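Local coordinates for protein bile salt hydrolase/transferase (Clostridium perfringens, PDB 2BJF) that hydrolyses the amide bond of glycine- and taurine-conjugated bile salts, releasing free bile acids, and also acts as a bile acid amine N-acyltransferase, at residues A[3-8]-A[254-259]. Residues are numbered along the deposited sequence; the frame is centred on the assembly and turned at random.
Sequences TGLALE and HILNNV
In this N-terminal nucleophile (Ntn) hydrolase, the strand 3-8 directly follows Cys2, the inferred nucleophile, and segment 254-259, which includes the C-terminal part of helix 249-257, packs on one face of its sheet. The helix side meets Thr3, Leu5 and Leu7, every second residue of the strand. Leu5 is the middle of the three. Its CG lies anti to the backbone N (chi1 176°), which carries CD2 out to the helix. Leu5 CD2 lies 3.9 Å from Ile255 CG2 and 4.0 Å from Leu256 CG. The side chains of Leu5 and Ile255 cross at about a right angle. Farther along the strand, Leu7 and Ile255 meet tip to tip, with Leu7 CD2 3.9 Å from Ile255 CD1. At the Cys2 end, Thr3 and Leu256 run past each other in opposite senses. Thr3 CG2 comes within 3.7 Å of Leu256 CD2. Val259 lies across Thr3, and its CG2 is 3.6 Å from Thr3 OG1.

The threonine hydroxyl has a polar link too. Thr3 OG1 donates to a water at 2.7 Å, and the same water donates to Val259 O at 2.8 Å. Chi1 of -52° sets OG1 beside the backbone N and turns the methyl toward Leu256. Arg228 NH1 adds a weak hydrogen bond to OG1.

Backbone bonds tie the strand to strand 14-22, and Leu256 O accepts a bond from Asn19 of that strand. Ile255 also packs on Val232 and Met239 of helix 225-243 and on Val262 of a second subunit, so this layer reaches the subunit interface.

All six touching residues are buried. The direct contact is mostly between apolar groups, with the Thr3 hydroxyl against the Val259 methyl as the exception. The water satisfies polar groups of Thr3 and Val259 and bridges the two segments at the strand end next to Cys2.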
loop_
_atom_site.group_PDB
_atom_site.type_symbol
_atom_site.label_atom_id
_atom_site.label_comp_id
_atom_site.label_asym_id
_atom_site.label_seq_id
_atom_site.Cartn_x
_atom_site.Cartn_y
_atom_site.Cartn_z
ATOM N N THR A 3 -19.376 2.313 -9.640
ATOM C CA THR A 3 -18.751 3.622 -9.506
ATOM C C THR A 3 -19.559 4.658 -10.276
ATOM O O THR A 3 -19.776 4.514 -11.479
ATOM C CB THR A 3 -17.285 3.621 -10.001
ATOM O OG1 THR A 3 -16.558 2.565 -9.361
ATOM C CG2 THR A 3 -16.611 4.953 -9.693
ATOM N N GLY A 4 -20.010 5.689 -9.565
ATOM C CA GLY A 4 -20.718 6.813 -10.170
ATOM C C GLY A 4 -19.774 7.976 -10.404
ATOM O O GLY A 4 -18.838 8.190 -9.629
ATOM N N LEU A 5 -20.023 8.728 -11.474
ATOM C CA LEU A 5 -19.151 9.834 -11.868
ATOM C C LEU A 5 -19.937 10.983 -12.492
ATOM O O LEU A 5 -20.806 10.764 -13.340
ATOM C CB LEU A 5 -18.073 9.345 -12.849
ATOM C CG LEU A 5 -17.102 10.357 -13.476
ATOM C CD1 LEU A 5 -16.227 11.034 -12.425
ATOM C CD2 LEU A 5 -16.240 9.691 -14.541
ATOM N N ALA A 6 -19.623 12.201 -12.059
ATOM C CA ALA A 6 -20.133 13.416 -12.690
ATOM C C ALA A 6 -18.958 14.243 -13.199
ATOM O O ALA A 6 -17.983 14.459 -12.477
ATOM C CB ALA A 6 -20.975 14.221 -11.710
ATOM N N LEU A 7 -19.054 14.703 -14.444
ATOM C CA LEU A 7 -17.941 15.385 -15.101
ATOM C C LEU A 7 -18.446 16.441 -16.082
ATOM O O LEU A 7 -19.315 16.159 -16.908
ATOM C CB LEU A 7 -17.070 14.352 -15.827
ATOM C CG LEU A 7 -15.629 14.660 -16.237
ATOM C CD1 LEU A 7 -14.724 14.859 -15.024
ATOM C CD2 LEU A 7 -15.106 13.529 -17.108
ATOM N N GLU A 8 -17.905 17.655 -15.977
ATOM C CA GLU A 8 -18.249 18.739 -16.900
ATOM C C GLU A 8 -17.273 18.785 -18.073
ATOM O O GLU A 8 -16.054 18.743 -17.881
ATOM C CB GLU A 8 -18.281 20.094 -16.182
ATOM C CG GLU A 8 -18.787 21.244 -17.057
ATOM C CD GLU A 8 -18.688 22.610 -16.396
ATOM O OE1 GLU A 8 -18.214 22.703 -15.244
ATOM O OE2 GLU A 8 -19.092 23.602 -17.040
ATOM N N HIS A 254 -12.471 6.732 -19.915
ATOM C CA HIS A 254 -11.097 6.503 -19.463
ATOM C C HIS A 254 -10.987 6.484 -17.941
ATOM O O HIS A 254 -10.297 5.633 -17.377
ATOM C CB HIS A 254 -10.135 7.531 -20.062
ATOM C CG HIS A 254 -9.776 7.254 -21.488
ATOM N ND1 HIS A 254 -8.962 6.206 -21.857
ATOM C CD2 HIS A 254 -10.118 7.889 -22.633
ATOM C CE1 HIS A 254 -8.822 6.202 -23.171
ATOM N NE2 HIS A 254 -9.512 7.214 -23.666
ATOM N N ILE A 255 -11.679 7.412 -17.283
ATOM C CA ILE A 255 -11.696 7.468 -15.820
ATOM C C ILE A 255 -12.310 6.192 -15.233
ATOM O O ILE A 255 -11.705 5.541 -14.379
ATOM C CB ILE A 255 -12.434 8.731 -15.292
ATOM C CG1 ILE A 255 -11.660 10.000 -15.669
ATOM C CG2 ILE A 255 -12.610 8.659 -13.778
ATOM C CD1 ILE A 255 -12.430 11.300 -15.445
ATOM N N LEU A 256 -13.498 5.828 -15.709
ATOM C CA LEU A 256 -14.197 4.655 -15.180
ATOM C C LEU A 256 -13.532 3.319 -15.518
ATOM O O LEU A 256 -13.651 2.361 -14.752
ATOM C CB LEU A 256 -15.675 4.658 -15.587
ATOM C CG LEU A 256 -16.577 5.680 -14.880
ATOM C CD1 LEU A 256 -18.017 5.493 -15.309
ATOM C CD2 LEU A 256 -16.473 5.588 -13.361
ATOM N N ASN A 257 -12.828 3.258 -16.649
ATOM C CA ASN A 257 -12.068 2.057 -17.026
ATOM C C ASN A 257 -11.056 1.657 -15.948
ATOM O O ASN A 257 -10.799 0.471 -15.733
ATOM C CB ASN A 257 -11.332 2.252 -18.359
ATOM C CG ASN A 257 -12.245 2.154 -19.583
ATOM O OD1 ASN A 257 -11.792 2.365 -20.710
ATOM N ND2 ASN A 257 -13.522 1.840 -19.374
ATOM N N ASN A 258 -10.489 2.655 -15.272
ATOM C CA ASN A 258 -9.474 2.422 -14.252
ATOM C C ASN A 258 -10.000 1.658 -13.037
ATOM O O ASN A 258 -9.242 0.962 -12.358
ATOM C CB ASN A 258 -8.849 3.746 -13.812
ATOM C CG ASN A 258 -7.744 3.557 -12.793
ATOM O OD1 ASN A 258 -7.967 3.702 -11.590
ATOM N ND2 ASN A 258 -6.553 3.211 -13.265
ATOM N N VAL A 259 -11.298 1.792 -12.772
ATOM C CA VAL A 259 -11.928 1.119 -11.634
ATOM C C VAL A 259 -12.874 -0.010 -12.062
ATOM O O VAL A 259 -13.632 -0.542 -11.248
ATOM C CB VAL A 259 -12.649 2.123 -10.688
ATOM C CG1 VAL A 259 -11.631 2.985 -9.944
ATOM C CG2 VAL A 259 -13.650 2.994 -11.453
HETATM O O HOH W 1 -16.259 0.321 -10.897
#